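Local coordinates for probable Ni/Fe-hydrogenase 1 B-type cytochrome subunit (Escherichia coli K-12, PDB 6G94), which is probably a haem-binding b-type cytochrome of the bacterial inner membrane that carries electrons for a nickel-iron hydrogenase, at residues 20-23 against 24-28; 74-77 against 78-82; 158-161 against 162-165; 167-170 against 171-174. All blocks are in the same frame, centred on the assembly; numbering follows the deposited sequence.

Interaction 1: 20-23 against 24-28; sequences IWHW and LTVLC
Leu-24 N donates to Ile-20 O over 2.9 Å, and this starts the series of i to i+4 bonds across 20-23 and 24-28. Val-26 N follows with His-22 O at 3.0 Å, and Leu-27 N then reaches Trp-23 O at 3.1 Å. The carbonyl of Trp-21 is served instead by a side chain: Thr-25 OG1 donates to Trp-21 O in a weak bond of 3.3 Å. The Thr-25 hydroxyl is placed for this by lying beside its own backbone N (chi1 -42°), turned back down the helix. These are the first two and a half turns of helix 20-40; the carbonyls of Ile-20, His-22 and Trp-23 are paired with amides and that of Trp-21 weakly with a hydroxyl, consistent with the membrane-spanning helix predicted here. The side chains of Trp-21, His-22 and Thr-25 also touch helix 55-83, His-22 and Thr-25 both meeting Arg-77 there. Apolar contact accompanies the bonds where Val-26 CG2 sits over one face of the imidazole, a CH-pi approach, with CG2 3.9 Å from His-22 NE2. Trp-23 CE3 lies 4.3 Å from the same methyl, Val-26 CG2, which is neither over a face of the indole nor at its edge.

Interaction 2: 74-77 against 78-82; sequences LLMR and IYWAF
Tyr-79 N and Trp-80 N donate to Leu-75 O and Met-76 O at 3.0 and 3.2 Å in regular i to i+4 fashion, while the bond from Ile-78 N to Leu-74 O is weak. On one flank of this part of helix 55-83, Leu-74 and Ile-78 run side by side in the same direction and meet at their ends, Leu-74 CD1 lying 3.6 Å from Ile-78 CD1. On another flank Met-76 lies alongside Trp-80. Its CG is wedged between the backbone N and the carbonyl carbon (chi1 67°), and the chain then bends at its last torsion. Met-76 CE thereby reaches the far end of the indole, 3.5 Å from Trp-80 CH2. Met-76 SD stands 5.1 Å from the centroid of the six-membered ring, 44° off its normal, an oblique Met-aromatic contact. Trp-80 turns a face to the backbone as well: Met-76 O lies over it, 3.6 Å from Trp-80 CD2 and offset toward the rim. Arg-77 extends in another direction, with its side chain touching Phe-137 of helix 130-151. Met-76 O thus accepts the Trp-80 amide bond while sitting over that residue's own ring, and the thioether, polarisable but uncharged, adds dispersion at the far end, so that Met-76 supplies both a carbonyl oxygen and a thioether methyl to the indole.

Interaction 3: 158-161 against 162-165; sequences AIFA and PFRY
Phe-160 meets the side of the Phe-163 ring through CD1, which lies 4.0 Å from Phe-163 CD2. That CD2 stands at the edge of the Phe-160 ring, near its plane, so the pair is not a face-to-face stack. Phe-163 CG lies beside the backbone N (chi1 -66°), which sets the CD2 edge of the ring against the backbone of Phe-160, with Phe-163 CD2 3.6 Å from Phe-160 O. The same carbonyl accepts a weak bond from Phe-163 N at 3.2 Å. One residue on, Arg-164 N donates to Ala-161 O over 3.3 Å. Between these two i to i+3 links sits Pro-162, which has no amide hydrogen to give; its CD packs 3.5 Å from Ala-161 CB. The turn belongs to the connection between helix 130-151 and helix 166-172, predicted to be periplasmic, and Phe-163 also meets the ring of Phe-148 in the former, the planes about 30° apart. Cut back to an alanine, the position of Phe-163 would probably leave Phe-160 CD1 and the Phe-148 ring without their aromatic neighbour. With two of its three i to i+3 bonds weak, the other weak one running from Tyr-165 N to Pro-162 O, the turn probably owes much of its shape to the proline and to these apolar ring contacts.

Interaction 4: 167-170 against 171-174; sequences VEFF and YWTG
Phe-169 directs its ring along the helix toward the next turn because its CG is anti to the backbone N (chi1 168°), and this places Thr-173 OG1 over one face, offset toward the rim and 4.0 Å from Phe-169 CZ. Trp-172 takes the same setting (chi1 180°), and its CE3 comes within 4.2 Å of Phe-169 CE1 at an oblique angle. Tyr-171 lies alongside Val-167 instead: Tyr-171 CE1 is 3.9 Å from Val-167 CG1, and the ring edge, in plane, meets the carbonyl, with Tyr-171 CD1 3.2 Å from Val-167 O. That oxygen also accepts the amide of Tyr-171 at 3.0 Å. Trp-172 N bonds to Glu-168 O, and Thr-173 N to Phe-169 O in a nearly straight 2.8 Å bond. Gly-174 then leaves the helix with a positive phi, in a Schellman motif whose turn includes Gly-174 N to Tyr-171 O at 2.9 Å; a side chain there would press on the carbonyl oxygen of Thr-173. Two polar ends face the chain of another protein: Glu-168 OE2 pairs in a salt bridge with a basic side chain of that other chain, and Tyr-171 OH hydrogen-bonds there to an acidic side chain and weakly to a basic one. A phenylalanine at Tyr-171 would keep the ring against Val-167 but would probably cost that acidic group this hydrogen bond. Within its own chain, helix 166-172 packs on helix 177-203, where Val-167 and Phe-170 both touch Ile-180 and the Phe-170 ring meets that of Trp-183 at about 35°.

Overall arrangement
Interactions 1 and 2 belong together: their centres are 14 Å apart, and it is through their side chains that helices 20-40 and 55-83 pack directly on each other. Interactions 3 and 4 adjoin in the sequence, their centres 15 Å apart, on the predicted periplasmic side. Interaction 4 lies across the chain's centre from interaction 1, 33 Å between centres. The bound haem is near three of the four: the side chains of Thr-25 and Leu-74 are each about 8 Å from it and that of Phe-160 about 7 Å. In interaction 4, whose helix meets another protein, the side chain of Val-167 is about 11 Å from the bound haem.

Interaction 1: 20-23 against 24-28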
# COMPACT_ATOMS: atom_id res chain seq x y z
N ILE I 20 27.09 11.14 48.53
CA ILE I 20 25.99 11.42 47.63
C ILE I 20 26.61 11.88 46.33
O ILE I 20 26.27 11.41 45.25
CB ILE I 20 25.07 12.51 48.20
CG1 ILE I 20 24.34 11.99 49.44
CG2 ILE I 20 24.09 12.99 47.16
CD1 ILE I 20 22.87 11.69 49.25
N TRP I 21 27.58 12.78 46.45
CA TRP I 21 28.23 13.38 45.31
C TRP I 21 29.20 12.44 44.58
O TRP I 21 30.06 12.89 43.85
CB TRP I 21 28.87 14.69 45.74
CG TRP I 21 27.92 15.52 46.57
CD1 TRP I 21 27.76 15.46 47.92
CD2 TRP I 21 26.97 16.51 46.12
NE1 TRP I 21 26.81 16.34 48.33
CE2 TRP I 21 26.31 17.00 47.25
CE3 TRP I 21 26.64 17.03 44.86
CZ2 TRP I 21 25.31 17.99 47.17
CZ3 TRP I 21 25.64 18.02 44.78
CH2 TRP I 21 24.99 18.48 45.93
N HIS I 22 29.05 11.14 44.77
CA HIS I 22 29.83 10.12 44.05
C HIS I 22 28.81 9.22 43.39
O HIS I 22 28.97 8.84 42.24
CB HIS I 22 30.76 9.32 45.00
CG HIS I 22 31.24 8.00 44.44
ND1 HIS I 22 32.35 7.88 43.62
CD2 HIS I 22 30.76 6.74 44.59
CE1 HIS I 22 32.52 6.61 43.27
NE2 HIS I 22 31.57 5.90 43.86
N TRP I 23 27.76 8.89 44.14
CA TRP I 23 26.70 8.02 43.65
C TRP I 23 25.90 8.74 42.63
O TRP I 23 25.24 8.13 41.81
CB TRP I 23 25.79 7.53 44.77
CG TRP I 23 26.45 6.56 45.65
CD1 TRP I 23 26.59 6.65 46.99
CD2 TRP I 23 27.11 5.34 45.25
NE1 TRP I 23 27.28 5.57 47.47
CE2 TRP I 23 27.62 4.74 46.42
CE3 TRP I 23 27.31 4.69 44.01
CZ2 TRP I 23 28.34 3.52 46.41
CZ3 TRP I 23 28.02 3.47 43.99
CH2 TRP I 23 28.52 2.90 45.18
N LEU I 24 25.97 10.06 42.68
CA LEU I 24 25.36 10.87 41.67
C LEU I 24 26.11 10.69 40.35
O LEU I 24 25.57 10.17 39.38
CB LEU I 24 25.31 12.33 42.12
CG LEU I 24 24.18 13.11 41.45
CD1 LEU I 24 22.84 12.38 41.55
CD2 LEU I 24 24.09 14.49 42.06
N THR I 25 27.37 11.12 40.33
CA THR I 25 28.30 10.92 39.22
C THR I 25 28.20 9.54 38.57
O THR I 25 28.22 9.42 37.35
CB THR I 25 29.73 11.10 39.71
OG1 THR I 25 29.78 12.23 40.58
CG2 THR I 25 30.63 11.38 38.58
N VAL I 26 28.08 8.50 39.38
CA VAL I 26 27.91 7.14 38.88
C VAL I 26 26.57 7.04 38.16
O VAL I 26 26.49 6.46 37.09
CB VAL I 26 28.01 6.10 40.01
CG1 VAL I 26 27.57 4.71 39.54
CG2 VAL I 26 29.42 6.07 40.56
N LEU I 27 25.54 7.61 38.75
CA LEU I 27 24.22 7.60 38.15
C LEU I 27 24.28 8.37 36.84
O LEU I 27 23.76 7.91 35.86
CB LEU I 27 23.21 8.21 39.13
CG LEU I 27 21.73 8.21 38.79
CD1 LEU I 27 21.25 6.77 38.71
CD2 LEU I 27 20.98 8.97 39.85
N CYS I 28 24.94 9.52 36.84
CA CYS I 28 25.12 10.32 35.64
C CYS I 28 25.91 9.55 34.60
O CYS I 28 25.47 9.40 33.48
CB CYS I 28 25.79 11.65 35.96
SG CYS I 28 24.65 12.84 36.68

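Interaction 2: 74-77 against 78-82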
# COMPACT_ATOMS: atom_id res chain seq x y z
N LEU I 74 30.92 17.12 38.92
CA LEU I 74 32.33 16.86 38.61
C LEU I 74 33.23 18.06 38.93
O LEU I 74 34.30 17.87 39.50
CB LEU I 74 32.48 16.48 37.13
CG LEU I 74 33.73 15.85 36.49
CD1 LEU I 74 34.65 16.93 35.91
CD2 LEU I 74 34.45 14.93 37.45
N LEU I 75 32.80 19.26 38.57
CA LEU I 75 33.63 20.44 38.75
C LEU I 75 33.72 20.92 40.15
O LEU I 75 34.75 21.44 40.53
CB LEU I 75 33.19 21.59 37.86
CG LEU I 75 33.61 21.41 36.41
CD1 LEU I 75 32.60 22.12 35.51
CD2 LEU I 75 35.03 21.93 36.18
N MET I 76 32.66 20.77 40.93
CA MET I 76 32.75 21.09 42.35
C MET I 76 33.62 20.01 43.05
O MET I 76 34.52 20.33 43.82
CB MET I 76 31.36 21.32 42.97
CG MET I 76 30.46 20.10 43.05
SD MET I 76 29.03 20.23 44.15
CE MET I 76 29.22 18.79 45.21
N ARG I 77 33.38 18.75 42.71
CA ARG I 77 34.12 17.62 43.23
C ARG I 77 35.62 17.70 42.89
O ARG I 77 36.46 17.16 43.61
CB ARG I 77 33.46 16.36 42.68
CG ARG I 77 34.01 15.06 43.18
CD ARG I 77 33.05 13.94 42.87
NE ARG I 77 33.68 12.67 43.20
CZ ARG I 77 33.78 11.62 42.38
NH1 ARG I 77 33.29 11.67 41.15
NH2 ARG I 77 34.39 10.51 42.80
N ILE I 78 35.96 18.39 41.80
CA ILE I 78 37.36 18.59 41.43
C ILE I 78 37.91 19.80 42.15
O ILE I 78 39.05 19.82 42.58
CB ILE I 78 37.54 18.73 39.89
CG1 ILE I 78 37.66 17.34 39.25
CG2 ILE I 78 38.76 19.56 39.50
CD1 ILE I 78 37.72 17.35 37.74
N TYR I 79 37.09 20.81 42.30
CA TYR I 79 37.54 22.01 42.95
C TYR I 79 38.07 21.73 44.38
O TYR I 79 39.08 22.30 44.80
CB TYR I 79 36.45 23.06 42.92
CG TYR I 79 36.83 24.26 43.67
CD1 TYR I 79 37.92 25.02 43.27
CD2 TYR I 79 36.15 24.61 44.82
CE1 TYR I 79 38.30 26.13 43.99
CE2 TYR I 79 36.51 25.72 45.56
CZ TYR I 79 37.58 26.48 45.14
OH TYR I 79 37.93 27.57 45.89
N TRP I 80 37.40 20.83 45.09
CA TRP I 80 37.81 20.48 46.46
C TRP I 80 39.09 19.69 46.60
O TRP I 80 39.90 19.98 47.49
CB TRP I 80 36.71 19.75 47.19
CG TRP I 80 35.54 20.59 47.43
CD1 TRP I 80 35.52 21.94 47.67
CD2 TRP I 80 34.19 20.15 47.45
NE1 TRP I 80 34.23 22.37 47.84
CE2 TRP I 80 33.39 21.29 47.71
CE3 TRP I 80 33.58 18.90 47.27
CZ2 TRP I 80 32.00 21.21 47.80
CZ3 TRP I 80 32.21 18.82 47.36
CH2 TRP I 80 31.43 19.97 47.62
N ALA I 81 39.26 18.66 45.76
CA ALA I 81 40.50 17.89 45.74
C ALA I 81 41.70 18.78 45.45
O ALA I 81 42.79 18.56 46.00
CB ALA I 81 40.42 16.76 44.74
N PHE I 82 41.50 19.78 44.60
CA PHE I 82 42.54 20.75 44.32
C PHE I 82 42.90 21.57 45.56
O PHE I 82 44.05 21.52 46.01
CB PHE I 82 42.16 21.64 43.15
CG PHE I 82 43.32 22.38 42.56
CD1 PHE I 82 44.43 21.69 42.08
CD2 PHE I 82 43.31 23.77 42.49
CE1 PHE I 82 45.52 22.37 41.55
CE2 PHE I 82 44.39 24.46 41.95
CZ PHE I 82 45.49 23.76 41.47

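Interaction 3: 158-161 against 162-165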
# COMPACT_ATOMS: atom_id res chain seq x y z
N ALA I 158 26.28 32.47 24.50
CA ALA I 158 26.40 33.14 25.80
C ALA I 158 27.70 32.84 26.55
O ALA I 158 28.73 33.48 26.33
CB ALA I 158 25.17 32.88 26.66
N ILE I 159 27.64 31.84 27.42
CA ILE I 159 28.76 31.46 28.27
C ILE I 159 29.50 30.28 27.68
O ILE I 159 30.42 29.75 28.28
CB ILE I 159 28.26 31.09 29.67
CG1 ILE I 159 27.67 29.67 29.72
CG2 ILE I 159 27.24 32.13 30.13
CD1 ILE I 159 28.06 28.91 30.97
N PHE I 160 29.06 29.87 26.52
CA PHE I 160 29.62 28.73 25.84
C PHE I 160 30.57 29.15 24.78
O PHE I 160 30.99 28.34 23.97
CB PHE I 160 28.50 28.01 25.13
CG PHE I 160 27.57 27.29 26.04
CD1 PHE I 160 28.02 26.28 26.85
CD2 PHE I 160 26.21 27.59 26.03
CE1 PHE I 160 27.14 25.58 27.65
CE2 PHE I 160 25.32 26.90 26.82
CZ PHE I 160 25.79 25.89 27.64
N ALA I 161 30.91 30.43 24.77
CA ALA I 161 31.75 30.99 23.74
C ALA I 161 33.10 30.29 23.60
O ALA I 161 33.54 30.05 22.48
CB ALA I 161 31.94 32.48 23.99
N PRO I 162 33.76 29.95 24.70
CA PRO I 162 35.03 29.23 24.55
C PRO I 162 35.00 27.89 23.83
O PRO I 162 35.94 27.57 23.13
CB PRO I 162 35.49 29.02 25.99
CG PRO I 162 34.27 29.18 26.82
CD PRO I 162 33.55 30.29 26.15
N PHE I 163 33.94 27.10 24.00
CA PHE I 163 33.86 25.80 23.34
C PHE I 163 33.95 25.84 21.83
O PHE I 163 34.13 24.81 21.18
CB PHE I 163 32.58 25.12 23.75
CG PHE I 163 32.55 24.75 25.18
CD1 PHE I 163 33.21 23.61 25.62
CD2 PHE I 163 31.91 25.55 26.10
CE1 PHE I 163 33.20 23.27 26.96
CE2 PHE I 163 31.89 25.21 27.45
CZ PHE I 163 32.54 24.07 27.88
N ARG I 164 33.83 27.03 21.27
CA ARG I 164 33.90 27.20 19.83
C ARG I 164 35.32 27.42 19.35
O ARG I 164 35.56 28.03 18.34
CB ARG I 164 32.97 28.34 19.39
CG ARG I 164 31.52 27.94 19.29
CD ARG I 164 30.74 28.98 18.51
NE ARG I 164 30.39 30.10 19.37
CZ ARG I 164 30.41 31.38 19.01
NH1 ARG I 164 30.78 31.72 17.77
NH2 ARG I 164 30.07 32.31 19.89
N TYR I 165 36.26 26.93 20.13
CA TYR I 165 37.65 26.86 19.76
C TYR I 165 37.90 25.40 19.52
O TYR I 165 38.72 25.04 18.71
CB TYR I 165 38.55 27.36 20.89
CG TYR I 165 38.70 28.86 20.96
CD1 TYR I 165 39.68 29.50 20.24
CD2 TYR I 165 37.85 29.63 21.76
CE1 TYR I 165 39.82 30.87 20.30
CE2 TYR I 165 37.99 31.01 21.82
CZ TYR I 165 38.98 31.61 21.08
OH TYR I 165 39.14 32.97 21.12

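Interaction 4: 167-170 against 171-174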
# COMPACT_ATOMS: atom_id res chain seq x y z
N VAL I 167 35.89 23.47 18.16
CA VAL I 167 35.42 23.26 16.83
C VAL I 167 36.50 23.67 15.84
O VAL I 167 36.84 22.91 14.96
CB VAL I 167 34.10 24.01 16.64
CG1 VAL I 167 33.73 24.14 15.17
CG2 VAL I 167 33.01 23.28 17.40
N GLU I 168 37.04 24.87 16.01
CA GLU I 168 38.08 25.38 15.11
C GLU I 168 39.31 24.50 15.15
O GLU I 168 39.98 24.34 14.14
CB GLU I 168 38.43 26.83 15.45
CG GLU I 168 37.23 27.71 15.71
CD GLU I 168 37.58 29.14 16.04
OE1 GLU I 168 38.77 29.48 15.97
OE2 GLU I 168 36.69 29.95 16.37
N PHE I 169 39.58 23.95 16.33
CA PHE I 169 40.68 23.04 16.50
C PHE I 169 40.52 21.79 15.64
O PHE I 169 41.41 21.43 14.89
CB PHE I 169 40.84 22.65 17.97
CG PHE I 169 41.76 21.50 18.19
CD1 PHE I 169 43.13 21.67 18.13
CD2 PHE I 169 41.25 20.24 18.36
CE1 PHE I 169 43.97 20.62 18.27
CE2 PHE I 169 42.09 19.17 18.51
CZ PHE I 169 43.46 19.37 18.47
N PHE I 170 39.39 21.13 15.75
CA PHE I 170 39.11 19.99 14.90
C PHE I 170 39.13 20.32 13.41
O PHE I 170 39.46 19.47 12.61
CB PHE I 170 37.83 19.31 15.34
CG PHE I 170 38.02 18.45 16.53
CD1 PHE I 170 38.74 17.28 16.43
CD2 PHE I 170 37.54 18.81 17.77
CE1 PHE I 170 38.96 16.48 17.55
CE2 PHE I 170 37.75 18.01 18.89
CZ PHE I 170 38.46 16.83 18.78
N TYR I 171 38.78 21.55 13.06
CA TYR I 171 38.91 22.02 11.67
C TYR I 171 40.38 22.20 11.31
O TYR I 171 40.78 21.94 10.18
CB TYR I 171 38.13 23.34 11.42
CG TYR I 171 36.67 23.15 11.02
CD1 TYR I 171 35.67 22.99 11.98
CD2 TYR I 171 36.31 23.12 9.68
CE1 TYR I 171 34.34 22.80 11.61
CE2 TYR I 171 34.99 22.94 9.30
CZ TYR I 171 34.01 22.78 10.26
OH TYR I 171 32.70 22.60 9.89
N TRP I 172 41.16 22.67 12.28
CA TRP I 172 42.59 22.90 12.10
C TRP I 172 43.30 21.56 11.89
O TRP I 172 44.19 21.44 11.07
CB TRP I 172 43.14 23.68 13.29
CG TRP I 172 44.60 23.97 13.22
CD1 TRP I 172 45.21 24.97 12.50
CD2 TRP I 172 45.66 23.28 13.92
NE1 TRP I 172 46.57 24.93 12.69
CE2 TRP I 172 46.88 23.90 13.55
CE3 TRP I 172 45.69 22.18 14.80
CZ2 TRP I 172 48.13 23.46 14.04
CZ3 TRP I 172 46.93 21.74 15.28
CH2 TRP I 172 48.13 22.38 14.89
N THR I 173 42.89 20.55 12.65
CA THR I 173 43.19 19.13 12.43
C THR I 173 43.01 18.67 10.98
O THR I 173 43.62 17.68 10.54
CB THR I 173 42.30 18.31 13.39
OG1 THR I 173 42.97 18.22 14.65
CG2 THR I 173 41.92 16.90 12.89
N GLY I 174 42.20 19.40 10.23
CA GLY I 174 41.83 18.99 8.90
C GLY I 174 40.56 18.16 8.96
O GLY I 174 40.34 17.29 8.12